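Local coordinates for uncharacterized protein YjgB (Bacillus subtilis, PDB 4YGT) that is of unknown function but is a putative secreted lipoprotein and the first structural representative of the DUF4309 family, which belongs to the PepSY clan, at residues His143-Thr148 against His154-Ala159; Arg121-Pro126 against Asp132-Thr137; Glu18-Leu23 against Pro109-Lys114; Leu39-Ser44 against Ser89-Phe94. All coordinates share one frame; numbering follows the deposited sequence.

Interactions 1, 2 and 4 all involve the same antiparallel sheet, and interaction 3 packs two helices against its Phe144 and Tyr133 face. Interactions 1 and 2 are successive hairpins, centres about 7 Å apart, joined through neighbouring strands 131-137 and 140-146; His143 ND1 lies 2.7 Å from Asp132 OD2, probably as a hydrogen bond. Interaction 1 also meets strand 88-95 of interaction 4, Leu157 N lying 2.8 Å from Ile91 O. Interaction 3 reaches interaction 1 where Leu112 CD2 lies 3.8 Å from Phe144 CZ. The centres of interactions 3 and 4 are about 20 Å apart, yet Leu19 CD1 lies 3.6 Å from Tyr93 OH. A sulfate, probably from the crystallisation liquor, lies beside Arg92.

Interaction 1: His143-Thr148 against His154-Ala159; sequences HFVIGT and HVNLKA
His143 N donates a short, nearly straight hydrogen bond to Asn156 O (2.7 Å, 175° at the hydrogen). Asn156 N returns one to His143 O at 2.8 Å, making the two residues a hydrogen-bonded pair of the antiparallel beta hairpin formed by strands 140-146 and 152-159. At the next hydrogen-bonded pair one bond is made, Val145 N to His154 O (2.9 Å). Between them, Phe144 and Val155 form a non-hydrogen-bonded pair whose side chains run alongside each other: Val155 CG1 sits over one ring face, 4.0 Å from the centroid and displaced toward the rim. Phe144 also packs on Leu112 and Leu116 of helix 109-116. On the other side of the sheet, His154 has CG tucked between its backbone N and carbonyl carbon (chi1 52°), which brings the imidazole face over Val145 CB. His154 ND1 donates a bent bond to Asn156 OD1 (3.0 Å), an oxygen Arg92 NE also reaches weakly. The His143 ring bonds Asp132 through ND1 and Glu141 weakly through NE2, which lies 3.5 Å from Lys158 CE.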
loop_
_atom_site.group_PDB
_atom_site.type_symbol
_atom_site.label_atom_id
_atom_site.label_comp_id
_atom_site.label_asym_id
_atom_site.label_seq_id
_atom_site.Cartn_x
_atom_site.Cartn_y
_atom_site.Cartn_z
ATOM N N HIS A 143 -2.288 -6.083 -2.396
ATOM C CA HIS A 143 -1.570 -6.281 -3.638
ATOM C C HIS A 143 -0.119 -5.875 -3.449
ATOM O O HIS A 143 0.171 -4.676 -3.406
ATOM C CB HIS A 143 -2.223 -5.436 -4.740
ATOM C CG HIS A 143 -3.614 -5.852 -5.100
ATOM N ND1 HIS A 143 -3.893 -6.457 -6.314
ATOM C CD2 HIS A 143 -4.772 -5.689 -4.420
ATOM C CE1 HIS A 143 -5.198 -6.653 -6.326
ATOM N NE2 HIS A 143 -5.771 -6.209 -5.209
ATOM N N PHE A 144 0.786 -6.858 -3.264
ATOM C CA PHE A 144 2.216 -6.556 -3.140
ATOM C C PHE A 144 2.800 -6.481 -4.550
ATOM O O PHE A 144 2.954 -7.519 -5.202
ATOM C CB PHE A 144 2.952 -7.588 -2.287
ATOM C CG PHE A 144 2.530 -7.631 -0.849
ATOM C CD1 PHE A 144 1.502 -8.470 -0.435
ATOM C CD2 PHE A 144 3.183 -6.859 0.109
ATOM C CE1 PHE A 144 1.140 -8.547 0.913
ATOM C CE2 PHE A 144 2.806 -6.919 1.453
ATOM C CZ PHE A 144 1.797 -7.775 1.847
ATOM N N VAL A 145 3.084 -5.258 -5.038
ATOM C CA VAL A 145 3.591 -5.063 -6.405
ATOM C C VAL A 145 5.136 -5.073 -6.395
ATOM O O VAL A 145 5.769 -4.096 -6.003
ATOM C CB VAL A 145 2.981 -3.789 -7.050
ATOM C CG1 VAL A 145 3.477 -3.592 -8.468
ATOM C CG2 VAL A 145 1.455 -3.834 -7.025
ATOM N N ILE A 146 5.723 -6.191 -6.851
ATOM C CA ILE A 146 7.169 -6.446 -6.899
ATOM C C ILE A 146 7.729 -6.048 -8.277
ATOM O O ILE A 146 7.151 -6.371 -9.320
ATOM C CB ILE A 146 7.448 -7.944 -6.544
ATOM C CG1 ILE A 146 6.702 -8.374 -5.236
ATOM C CG2 ILE A 146 8.950 -8.288 -6.500
ATOM C CD1 ILE A 146 7.371 -8.060 -3.866
ATOM N N GLY A 147 8.855 -5.342 -8.253
ATOM C CA GLY A 147 9.524 -4.851 -9.453
ATOM C C GLY A 147 10.348 -5.885 -10.188
ATOM O O GLY A 147 10.167 -7.088 -9.970
ATOM N N THR A 148 11.256 -5.419 -11.080
ATOM C CA THR A 148 12.161 -6.286 -11.864
ATOM C C THR A 148 13.116 -7.015 -10.912
ATOM O O THR A 148 13.273 -8.234 -11.027
ATOM C CB THR A 148 12.882 -5.505 -12.957
ATOM O OG1 THR A 148 13.169 -4.181 -12.484
ATOM C CG2 THR A 148 12.069 -5.448 -14.241
ATOM N N HIS A 154 5.446 -0.882 -4.280
ATOM C CA HIS A 154 4.316 -0.398 -3.487
ATOM C C HIS A 154 3.393 -1.568 -3.148
ATOM O O HIS A 154 3.437 -2.625 -3.790
ATOM C CB HIS A 154 3.538 0.747 -4.170
ATOM C CG HIS A 154 3.113 0.461 -5.578
ATOM N ND1 HIS A 154 1.962 -0.263 -5.860
ATOM C CD2 HIS A 154 3.692 0.828 -6.741
ATOM C CE1 HIS A 154 1.882 -0.304 -7.179
ATOM N NE2 HIS A 154 2.895 0.352 -7.746
ATOM N N VAL A 155 2.599 -1.382 -2.099
ATOM C CA VAL A 155 1.617 -2.342 -1.602
ATOM C C VAL A 155 0.268 -1.645 -1.673
ATOM O O VAL A 155 0.129 -0.555 -1.135
ATOM C CB VAL A 155 1.961 -2.823 -0.178
ATOM C CG1 VAL A 155 0.986 -3.893 0.282
ATOM C CG2 VAL A 155 3.391 -3.343 -0.100
ATOM N N ASN A 156 -0.692 -2.224 -2.404
ATOM C CA ASN A 156 -2.036 -1.667 -2.575
ATOM C C ASN A 156 -3.083 -2.355 -1.732
ATOM O O ASN A 156 -3.062 -3.573 -1.587
ATOM C CB ASN A 156 -2.475 -1.740 -4.034
ATOM C CG ASN A 156 -1.556 -1.068 -5.006
ATOM O OD1 ASN A 156 -0.729 -0.237 -4.633
ATOM N ND2 ASN A 156 -1.684 -1.418 -6.286
ATOM N N LEU A 157 -4.024 -1.570 -1.186
ATOM C CA LEU A 157 -5.159 -2.107 -0.450
ATOM C C LEU A 157 -6.444 -1.631 -1.082
ATOM O O LEU A 157 -6.624 -0.432 -1.263
ATOM C CB LEU A 157 -5.120 -1.731 1.034
ATOM C CG LEU A 157 -6.214 -2.343 1.926
ATOM C CD1 LEU A 157 -6.086 -3.844 2.026
ATOM C CD2 LEU A 157 -6.178 -1.736 3.270
ATOM N N LYS A 158 -7.346 -2.573 -1.422
ATOM C CA LYS A 158 -8.652 -2.230 -1.986
ATOM C C LYS A 158 -9.690 -3.267 -1.585
ATOM O O LYS A 158 -9.324 -4.328 -1.089
ATOM C CB LYS A 158 -8.594 -2.039 -3.519
ATOM C CG LYS A 158 -8.208 -3.247 -4.360
ATOM C CD LYS A 158 -8.533 -2.956 -5.823
ATOM C CE LYS A 158 -7.831 -3.868 -6.795
ATOM N NZ LYS A 158 -7.719 -3.248 -8.148
ATOM N N ALA A 159 -10.982 -2.969 -1.800
ATOM C CA ALA A 159 -12.046 -3.938 -1.527
ATOM C C ALA A 159 -12.053 -5.025 -2.580
ATOM O O ALA A 159 -11.753 -4.751 -3.759
ATOM C CB ALA A 159 -13.399 -3.247 -1.494
#

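Interaction 2: Arg121-Pro126 against Asp132-Thr137; sequences RVLTVP and DYVYDT
The Arg121 guanidinium presents its edge to Asp136, whose OD1 lies in the guanidinium plane, while Val134 CG1 approaches the group obliquely, 3.4 Å from Arg121 NH1. The salt bridge rests mainly on one bond, Arg121 NH1 to Asp136 OD1 at 2.9 Å and 164°. Arg121 NH2 adds weak bonds to both carboxylate oxygens. Guanidinium and carboxylate planes stand 57° apart, so the pair does not form a flat, two-pronged bridge. The arginine chain bends at chi3 (-133°), turning its end across the neighbouring strand to Asp136. Glu141 is a second, long and weak ionic partner of NH1.

On the opposite side of the strands, Val122 CG2 comes obliquely to the Tyr133 ring, 3.9 Å from CD2, with the two side chains pointing the same way. Tyr133 itself packs on Pro109 and Leu112 of helix 109-116. Alongside Arg121, Leu123 CD1 crosses to Val134 CG2 at 3.8 Å, and beyond it Val125 CG2 lies 4.1 Å from Asp132 CB.

The backbones are tied by reciprocal bonds at Arg121 with Val134, where Val134 N meets Arg121 O at 2.8 Å, and at Leu123 with Asp132, where Leu123 N meets Asp132 O at 3.0 Å. The whole is an antiparallel beta hairpin, with strand 121-124 as an outermost strand of the sheet.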
loop_
_atom_site.group_PDB
_atom_site.type_symbol
_atom_site.label_atom_id
_atom_site.label_comp_id
_atom_site.label_asym_id
_atom_site.label_seq_id
_atom_site.Cartn_x
_atom_site.Cartn_y
_atom_site.Cartn_z
ATOM N N ARG A 121 -3.163 -15.132 -5.460
ATOM C CA ARG A 121 -3.080 -14.823 -6.897
ATOM C C ARG A 121 -1.789 -14.175 -7.280
ATOM O O ARG A 121 -1.262 -13.362 -6.514
ATOM C CB ARG A 121 -4.144 -13.753 -7.234
ATOM C CG ARG A 121 -5.495 -14.221 -7.678
ATOM C CD ARG A 121 -6.387 -12.990 -7.758
ATOM N NE ARG A 121 -7.683 -13.207 -7.112
ATOM C CZ ARG A 121 -7.927 -12.976 -5.827
ATOM N NH1 ARG A 121 -6.970 -12.516 -5.034
ATOM N NH2 ARG A 121 -9.131 -13.211 -5.323
ATOM N N VAL A 122 -1.378 -14.378 -8.528
ATOM C CA VAL A 122 -0.261 -13.650 -9.105
ATOM C C VAL A 122 -0.848 -13.013 -10.371
ATOM O O VAL A 122 -1.389 -13.725 -11.215
ATOM C CB VAL A 122 1.030 -14.469 -9.316
ATOM C CG1 VAL A 122 2.106 -13.610 -9.961
ATOM C CG2 VAL A 122 1.547 -15.015 -7.990
ATOM N N LEU A 123 -0.865 -11.669 -10.427
ATOM C CA LEU A 123 -1.482 -10.901 -11.514
ATOM C C LEU A 123 -0.501 -9.981 -12.233
ATOM O O LEU A 123 0.495 -9.524 -11.659
ATOM C CB LEU A 123 -2.645 -10.021 -10.990
ATOM C CG LEU A 123 -3.889 -10.638 -10.345
ATOM C CD1 LEU A 123 -4.738 -9.548 -9.695
ATOM C CD2 LEU A 123 -4.743 -11.389 -11.364
ATOM N N THR A 124 -0.857 -9.635 -13.470
ATOM C CA THR A 124 -0.089 -8.752 -14.340
ATOM C C THR A 124 -0.455 -7.299 -13.956
ATOM O O THR A 124 -1.523 -7.070 -13.356
ATOM C CB THR A 124 -0.349 -9.160 -15.826
ATOM O OG1 THR A 124 0.651 -8.611 -16.687
ATOM C CG2 THR A 124 -1.765 -8.828 -16.325
ATOM N N VAL A 125 0.458 -6.340 -14.218
ATOM C CA VAL A 125 0.210 -4.925 -13.917
ATOM C C VAL A 125 0.115 -4.185 -15.282
ATOM O O VAL A 125 1.073 -4.243 -16.072
ATOM C CB VAL A 125 1.251 -4.268 -12.944
ATOM C CG1 VAL A 125 0.884 -2.816 -12.632
ATOM C CG2 VAL A 125 1.406 -5.070 -11.650
ATOM N N PRO A 126 -1.032 -3.513 -15.584
ATOM C CA PRO A 126 -1.141 -2.797 -16.874
ATOM C C PRO A 126 -0.188 -1.607 -16.972
ATOM O O PRO A 126 -0.029 -0.852 -16.000
ATOM C CB PRO A 126 -2.604 -2.335 -16.917
ATOM C CG PRO A 126 -3.040 -2.294 -15.483
ATOM C CD PRO A 126 -2.268 -3.375 -14.778
ATOM N N ASP A 132 2.317 -8.544 -9.373
ATOM C CA ASP A 132 1.496 -8.329 -8.196
ATOM C C ASP A 132 1.150 -9.651 -7.491
ATOM O O ASP A 132 0.408 -10.470 -8.037
ATOM C CB ASP A 132 0.234 -7.600 -8.682
ATOM C CG ASP A 132 -0.853 -7.285 -7.694
ATOM O OD1 ASP A 132 -0.616 -7.437 -6.476
ATOM O OD2 ASP A 132 -1.947 -6.887 -8.138
ATOM N N TYR A 133 1.673 -9.836 -6.262
ATOM C CA TYR A 133 1.358 -10.967 -5.383
ATOM C C TYR A 133 0.141 -10.581 -4.515
ATOM O O TYR A 133 0.257 -9.700 -3.660
ATOM C CB TYR A 133 2.571 -11.311 -4.510
ATOM C CG TYR A 133 3.724 -11.910 -5.280
ATOM C CD1 TYR A 133 4.659 -11.099 -5.914
ATOM C CD2 TYR A 133 3.897 -13.290 -5.357
ATOM C CE1 TYR A 133 5.743 -11.642 -6.599
ATOM C CE2 TYR A 133 4.967 -13.848 -6.057
ATOM C CZ TYR A 133 5.885 -13.017 -6.683
ATOM O OH TYR A 133 6.961 -13.534 -7.358
ATOM N N VAL A 134 -1.041 -11.171 -4.781
ATOM C CA VAL A 134 -2.272 -10.801 -4.078
ATOM C C VAL A 134 -2.585 -11.761 -2.932
ATOM O O VAL A 134 -2.640 -12.973 -3.132
ATOM C CB VAL A 134 -3.488 -10.690 -5.035
ATOM C CG1 VAL A 134 -4.708 -10.119 -4.325
ATOM C CG2 VAL A 134 -3.158 -9.868 -6.266
ATOM N N TYR A 135 -2.843 -11.191 -1.740
ATOM C CA TYR A 135 -3.263 -11.889 -0.520
ATOM C C TYR A 135 -4.678 -11.444 -0.145
ATOM O O TYR A 135 -4.896 -10.258 0.032
ATOM C CB TYR A 135 -2.277 -11.618 0.639
ATOM C CG TYR A 135 -1.011 -12.438 0.526
ATOM C CD1 TYR A 135 -0.935 -13.716 1.069
ATOM C CD2 TYR A 135 0.104 -11.949 -0.152
ATOM C CE1 TYR A 135 0.220 -14.488 0.943
ATOM C CE2 TYR A 135 1.270 -12.704 -0.267
ATOM C CZ TYR A 135 1.325 -13.975 0.283
ATOM O OH TYR A 135 2.473 -14.730 0.165
ATOM N N ASP A 136 -5.646 -12.380 -0.068
ATOM C CA ASP A 136 -7.016 -12.022 0.300
ATOM C C ASP A 136 -7.092 -11.798 1.806
ATOM O O ASP A 136 -6.532 -12.588 2.571
ATOM C CB ASP A 136 -8.027 -13.081 -0.159
ATOM C CG ASP A 136 -8.238 -13.174 -1.667
ATOM O OD1 ASP A 136 -8.007 -12.157 -2.374
ATOM O OD2 ASP A 136 -8.716 -14.228 -2.129
ATOM N N THR A 137 -7.723 -10.681 2.221
ATOM C CA THR A 137 -7.841 -10.256 3.625
ATOM C C THR A 137 -9.300 -9.854 3.963
ATOM O O THR A 137 -9.641 -8.676 4.088
ATOM C CB THR A 137 -6.843 -9.112 3.926
ATOM O OG1 THR A 137 -7.174 -7.985 3.113
ATOM C CG2 THR A 137 -5.394 -9.516 3.689
#

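Interaction 3: Glu18-Leu23 against Pro109-Lys114; sequences ELVKNL and PEVLQK
Val20 and Leu112 meet through their methyl groups, Val20 CG1 lying 3.8 Å from Leu112 CD2, with Val20 CG2 a little farther from that same methyl at 4.1 Å. The two side chains cross at about a right angle. In Leu112, chi2 (179°) sends CD1 on in line with the chain, and the other branch, CD2, makes the contact. Val111 makes a looser contact, CG2 to Val20 CG2 at 4.5 Å. The interface is small and wholly apolar, with Val20 CA and Leu112 CA 7.1 Å apart. The helical turns that carry Val20 and Leu112 contain the i to i+4 bonds Asn22 N to Glu18 O at 2.8 Å and Lys114 N to Glu110 O at 2.9 Å, and Val111 N is held by Thr108 OG1. Val20 also touches Leu116 and Val107. Leu112 continues onto Tyr133 and Tyr135 of strand 131-137 and Phe144 of strand 140-146; Leu23 of helix 14-27 also reaches Phe144, so the two helices lie side by side against the sheet.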
loop_
_atom_site.group_PDB
_atom_site.type_symbol
_atom_site.label_atom_id
_atom_site.label_comp_id
_atom_site.label_asym_id
_atom_site.label_seq_id
_atom_site.Cartn_x
_atom_site.Cartn_y
_atom_site.Cartn_z
ATOM N N GLU A 18 7.970 -7.969 10.064
ATOM C CA GLU A 18 6.969 -7.399 10.970
ATOM C C GLU A 18 6.063 -6.442 10.206
ATOM O O GLU A 18 4.872 -6.371 10.510
ATOM C CB GLU A 18 7.623 -6.701 12.170
ATOM C CG GLU A 18 7.786 -7.622 13.369
ATOM C CD GLU A 18 9.126 -7.576 14.085
ATOM O OE1 GLU A 18 9.708 -6.472 14.206
ATOM O OE2 GLU A 18 9.575 -8.645 14.558
ATOM N N LEU A 19 6.618 -5.758 9.181
ATOM C CA LEU A 19 5.879 -4.852 8.308
ATOM C C LEU A 19 4.823 -5.626 7.501
ATOM O O LEU A 19 3.653 -5.261 7.515
ATOM C CB LEU A 19 6.837 -4.092 7.370
ATOM C CG LEU A 19 6.175 -3.303 6.244
ATOM C CD1 LEU A 19 5.328 -2.155 6.776
ATOM C CD2 LEU A 19 7.183 -2.849 5.246
ATOM N N VAL A 20 5.243 -6.692 6.817
ATOM C CA VAL A 20 4.382 -7.568 6.015
ATOM C C VAL A 20 3.270 -8.134 6.915
ATOM O O VAL A 20 2.097 -8.108 6.522
ATOM C CB VAL A 20 5.246 -8.673 5.343
ATOM C CG1 VAL A 20 4.405 -9.835 4.842
ATOM C CG2 VAL A 20 6.070 -8.089 4.209
ATOM N N LYS A 21 3.640 -8.575 8.143
ATOM C CA LYS A 21 2.700 -9.079 9.143
ATOM C C LYS A 21 1.699 -7.990 9.560
ATOM O O LYS A 21 0.499 -8.269 9.602
ATOM C CB LYS A 21 3.432 -9.629 10.391
ATOM C CG LYS A 21 4.144 -10.977 10.183
ATOM C CD LYS A 21 4.628 -11.604 11.508
ATOM C CE LYS A 21 5.912 -11.010 12.055
ATOM N NZ LYS A 21 6.176 -11.456 13.448
ATOM N N ASN A 22 2.181 -6.746 9.843
ATOM C CA ASN A 22 1.314 -5.655 10.276
ATOM C C ASN A 22 0.371 -5.211 9.129
ATOM O O ASN A 22 -0.795 -4.906 9.384
ATOM C CB ASN A 22 2.150 -4.480 10.827
ATOM C CG ASN A 22 1.378 -3.427 11.597
ATOM O OD1 ASN A 22 0.300 -3.669 12.171
ATOM N ND2 ASN A 22 1.954 -2.229 11.665
ATOM N N LEU A 23 0.860 -5.218 7.875
ATOM C CA LEU A 23 0.079 -4.858 6.697
ATOM C C LEU A 23 -1.041 -5.866 6.458
ATOM O O LEU A 23 -2.170 -5.452 6.233
ATOM C CB LEU A 23 0.963 -4.765 5.453
ATOM C CG LEU A 23 1.903 -3.597 5.332
ATOM C CD1 LEU A 23 2.952 -3.881 4.252
ATOM C CD2 LEU A 23 1.158 -2.308 4.992
ATOM N N PRO A 109 9.350 -11.700 -2.637
ATOM C CA PRO A 109 8.275 -12.709 -2.763
ATOM C C PRO A 109 8.460 -13.924 -1.842
ATOM O O PRO A 109 7.500 -14.671 -1.617
ATOM C CB PRO A 109 8.369 -13.139 -4.232
ATOM C CG PRO A 109 9.025 -11.986 -4.923
ATOM C CD PRO A 109 10.041 -11.514 -3.930
ATOM N N GLU A 110 9.690 -14.108 -1.305
ATOM C CA GLU A 110 10.031 -15.196 -0.390
ATOM C C GLU A 110 9.676 -14.820 1.060
ATOM O O GLU A 110 9.193 -15.684 1.793
ATOM C CB GLU A 110 11.516 -15.631 -0.526
ATOM C CG GLU A 110 12.548 -14.656 0.023
ATOM C CD GLU A 110 13.814 -14.510 -0.797
ATOM O OE1 GLU A 110 14.590 -15.493 -0.869
ATOM O OE2 GLU A 110 14.047 -13.402 -1.334
ATOM N N VAL A 111 9.873 -13.541 1.472
ATOM C CA VAL A 111 9.500 -13.139 2.835
ATOM C C VAL A 111 7.969 -13.184 2.935
ATOM O O VAL A 111 7.451 -13.481 4.005
ATOM C CB VAL A 111 10.092 -11.798 3.360
ATOM C CG1 VAL A 111 11.616 -11.769 3.279
ATOM C CG2 VAL A 111 9.476 -10.591 2.678
ATOM N N LEU A 112 7.267 -12.978 1.797
ATOM C CA LEU A 112 5.812 -13.056 1.693
ATOM C C LEU A 112 5.357 -14.484 1.930
ATOM O O LEU A 112 4.311 -14.701 2.535
ATOM C CB LEU A 112 5.319 -12.553 0.322
ATOM C CG LEU A 112 5.371 -11.041 0.061
ATOM C CD1 LEU A 112 4.866 -10.724 -1.328
ATOM C CD2 LEU A 112 4.544 -10.266 1.085
ATOM N N GLN A 113 6.175 -15.459 1.492
ATOM C CA GLN A 113 5.932 -16.883 1.689
ATOM C C GLN A 113 6.217 -17.238 3.167
ATOM O O GLN A 113 5.340 -17.801 3.821
ATOM C CB GLN A 113 6.783 -17.710 0.701
ATOM C CG GLN A 113 6.634 -19.241 0.796
ATOM C CD GLN A 113 5.324 -19.780 0.267
ATOM O OE1 GLN A 113 4.846 -19.407 -0.814
ATOM N NE2 GLN A 113 4.742 -20.716 1.001
ATOM N N LYS A 114 7.404 -16.850 3.710
ATOM C CA LYS A 114 7.811 -17.117 5.109
ATOM C C LYS A 114 6.873 -16.454 6.136
ATOM O O LYS A 114 6.758 -16.940 7.267
ATOM C CB LYS A 114 9.258 -16.637 5.369
ATOM C CG LYS A 114 9.943 -17.301 6.579
ATOM C CD LYS A 114 11.372 -16.794 6.809
ATOM C CE LYS A 114 12.066 -17.475 7.969
ATOM N NZ LYS A 114 12.520 -18.853 7.630
#

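Interaction 4: Leu39-Ser44 against Ser89-Phe94; sequences LTINKS and SEIRYF. With SO4 (sulfate ion), chain B.
Ile41 and Ile91 bury the most surface here, Ile41 CG1 lying 4.3 Å from Ile91 CD1 in a loose apolar contact. The Ile91 chain is extended at chi2 (169°), which carries CD1 out to the loop, where it rests 3.5 Å from Leu39 O. Ile41 also brings CG2 to Ser89 O at 4.3 Å and packs on Leu157 of strand 152-159. Ser89, third in buried surface, turns its side chain away from the loop to hydrogen-bond Ser81. Two successive residues, Ser89 and Glu90, are set opposite the single Ser81 of strand 77-82, a classic beta bulge where strand 88-95 meets the loop. That loop is folded on itself: Thr40 O accepts from Lys43 N and from Ser44 N, the latter at 2.8 Å, and Thr40 N donates to Ser44 OG. Beyond Ile91, Arg92 NH2 forms a salt bridge with Glu90 OE2 (3.2 Å), approaching from above the carboxylate plane. The same NH2 makes a weak bond of 3.5 Å to O3 of the sulfate, which Arg65 also binds.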
loop_
_atom_site.group_PDB
_atom_site.type_symbol
_atom_site.label_atom_id
_atom_site.label_comp_id
_atom_site.label_asym_id
_atom_site.label_seq_id
_atom_site.Cartn_x
_atom_site.Cartn_y
_atom_site.Cartn_z
ATOM N N LEU A 39 -8.021 5.357 8.466
ATOM C CA LEU A 39 -8.515 5.794 7.165
ATOM C C LEU A 39 -9.000 4.541 6.438
ATOM O O LEU A 39 -8.192 3.781 5.913
ATOM C CB LEU A 39 -7.428 6.562 6.386
ATOM C CG LEU A 39 -6.969 7.888 6.998
ATOM C CD1 LEU A 39 -5.712 8.383 6.317
ATOM C CD2 LEU A 39 -8.066 8.928 6.928
ATOM N N THR A 40 -10.311 4.309 6.447
ATOM C CA THR A 40 -10.948 3.087 5.953
ATOM C C THR A 40 -11.456 3.179 4.508
ATOM O O THR A 40 -12.206 4.097 4.151
ATOM C CB THR A 40 -12.101 2.691 6.894
ATOM O OG1 THR A 40 -11.649 2.843 8.226
ATOM C CG2 THR A 40 -12.594 1.231 6.702
ATOM N N ILE A 41 -11.129 2.146 3.716
ATOM C CA ILE A 41 -11.619 2.001 2.338
ATOM C C ILE A 41 -13.159 2.028 2.354
ATOM O O ILE A 41 -13.762 1.442 3.251
ATOM C CB ILE A 41 -11.037 0.708 1.687
ATOM C CG1 ILE A 41 -9.597 0.997 1.214
ATOM C CG2 ILE A 41 -11.902 0.195 0.497
ATOM C CD1 ILE A 41 -8.754 -0.069 1.323
ATOM N N ASN A 42 -13.769 2.809 1.425
ATOM C CA ASN A 42 -15.213 2.973 1.200
ATOM C C ASN A 42 -15.937 3.648 2.391
ATOM O O ASN A 42 -17.171 3.705 2.397
ATOM C CB ASN A 42 -15.860 1.599 0.889
ATOM C CG ASN A 42 -17.010 1.603 -0.086
ATOM O OD1 ASN A 42 -17.429 2.635 -0.635
ATOM N ND2 ASN A 42 -17.556 0.421 -0.313
ATOM N N LYS A 43 -15.181 4.162 3.382
ATOM C CA LYS A 43 -15.757 4.776 4.576
ATOM C C LYS A 43 -15.126 6.155 4.833
ATOM O O LYS A 43 -15.859 7.135 4.925
ATOM C CB LYS A 43 -15.577 3.833 5.777
ATOM C CG LYS A 43 -16.550 4.038 6.930
ATOM C CD LYS A 43 -16.324 3.018 8.077
ATOM C CE LYS A 43 -16.746 1.583 7.770
ATOM N NZ LYS A 43 -18.227 1.423 7.676
ATOM N N SER A 44 -13.791 6.243 4.933
ATOM C CA SER A 44 -13.126 7.529 5.146
ATOM C C SER A 44 -13.100 8.288 3.823
ATOM O O SER A 44 -13.118 7.659 2.751
ATOM C CB SER A 44 -11.719 7.335 5.699
ATOM O OG SER A 44 -11.782 6.657 6.941
ATOM N N SER A 89 -11.051 4.622 -2.385
ATOM C CA SER A 89 -11.216 3.413 -3.197
ATOM C C SER A 89 -9.975 2.537 -3.106
ATOM O O SER A 89 -10.109 1.324 -3.192
ATOM C CB SER A 89 -11.550 3.734 -4.651
ATOM O OG SER A 89 -10.688 4.701 -5.217
ATOM N N GLU A 90 -8.770 3.132 -2.885
ATOM C CA GLU A 90 -7.524 2.365 -2.799
ATOM C C GLU A 90 -6.472 3.100 -2.013
ATOM O O GLU A 90 -6.382 4.334 -2.085
ATOM C CB GLU A 90 -7.008 2.053 -4.219
ATOM C CG GLU A 90 -5.779 1.158 -4.309
ATOM C CD GLU A 90 -5.366 0.749 -5.709
ATOM O OE1 GLU A 90 -6.219 0.769 -6.627
ATOM O OE2 GLU A 90 -4.186 0.373 -5.878
ATOM N N ILE A 91 -5.673 2.341 -1.244
ATOM C CA ILE A 91 -4.544 2.919 -0.494
ATOM C C ILE A 91 -3.291 2.278 -1.072
ATOM O O ILE A 91 -3.273 1.075 -1.305
ATOM C CB ILE A 91 -4.639 2.780 1.070
ATOM C CG1 ILE A 91 -6.001 3.296 1.598
ATOM C CG2 ILE A 91 -3.468 3.510 1.764
ATOM C CD1 ILE A 91 -6.336 2.992 3.075
ATOM N N ARG A 92 -2.286 3.098 -1.370
ATOM C CA ARG A 92 -1.016 2.679 -1.910
ATOM C C ARG A 92 0.095 3.093 -0.935
ATOM O O ARG A 92 0.220 4.272 -0.605
ATOM C CB ARG A 92 -0.853 3.311 -3.290
ATOM C CG ARG A 92 0.146 2.632 -4.184
ATOM C CD ARG A 92 -0.063 3.062 -5.617
ATOM N NE ARG A 92 -1.131 2.323 -6.294
ATOM C CZ ARG A 92 -1.521 2.574 -7.540
ATOM N NH1 ARG A 92 -0.976 3.569 -8.224
ATOM N NH2 ARG A 92 -2.493 1.864 -8.093
ATOM N N TYR A 93 0.855 2.104 -0.431
ATOM C CA TYR A 93 1.980 2.230 0.495
ATOM C C TYR A 93 3.280 2.146 -0.324
ATOM O O TYR A 93 3.517 1.137 -0.977
ATOM C CB TYR A 93 1.879 1.126 1.565
ATOM C CG TYR A 93 3.019 1.079 2.552
ATOM C CD1 TYR A 93 3.005 1.863 3.700
ATOM C CD2 TYR A 93 4.104 0.232 2.353
ATOM C CE1 TYR A 93 4.076 1.853 4.595
ATOM C CE2 TYR A 93 5.172 0.199 3.250
ATOM C CZ TYR A 93 5.153 1.010 4.374
ATOM O OH TYR A 93 6.211 0.992 5.257
ATOM N N PHE A 94 4.123 3.207 -0.288
ATOM C CA PHE A 94 5.323 3.264 -1.119
ATOM C C PHE A 94 6.637 2.967 -0.387
ATOM O O PHE A 94 7.700 2.921 -1.023
ATOM C CB PHE A 94 5.409 4.646 -1.746
ATOM C CG PHE A 94 4.375 4.847 -2.828
ATOM C CD1 PHE A 94 4.614 4.416 -4.133
ATOM C CD2 PHE A 94 3.196 5.537 -2.565
ATOM C CE1 PHE A 94 3.664 4.625 -5.135
ATOM C CE2 PHE A 94 2.255 5.752 -3.566
ATOM C CZ PHE A 94 2.494 5.306 -4.844
HETATM S S SO4 B . -3.203 3.893 -12.162
HETATM O O1 SO4 B . -4.281 4.817 -12.534
HETATM O O2 SO4 B . -2.043 4.595 -11.622
HETATM O O3 SO4 B . -3.732 2.957 -11.164
HETATM O O4 SO4 B . -2.736 3.146 -13.314
#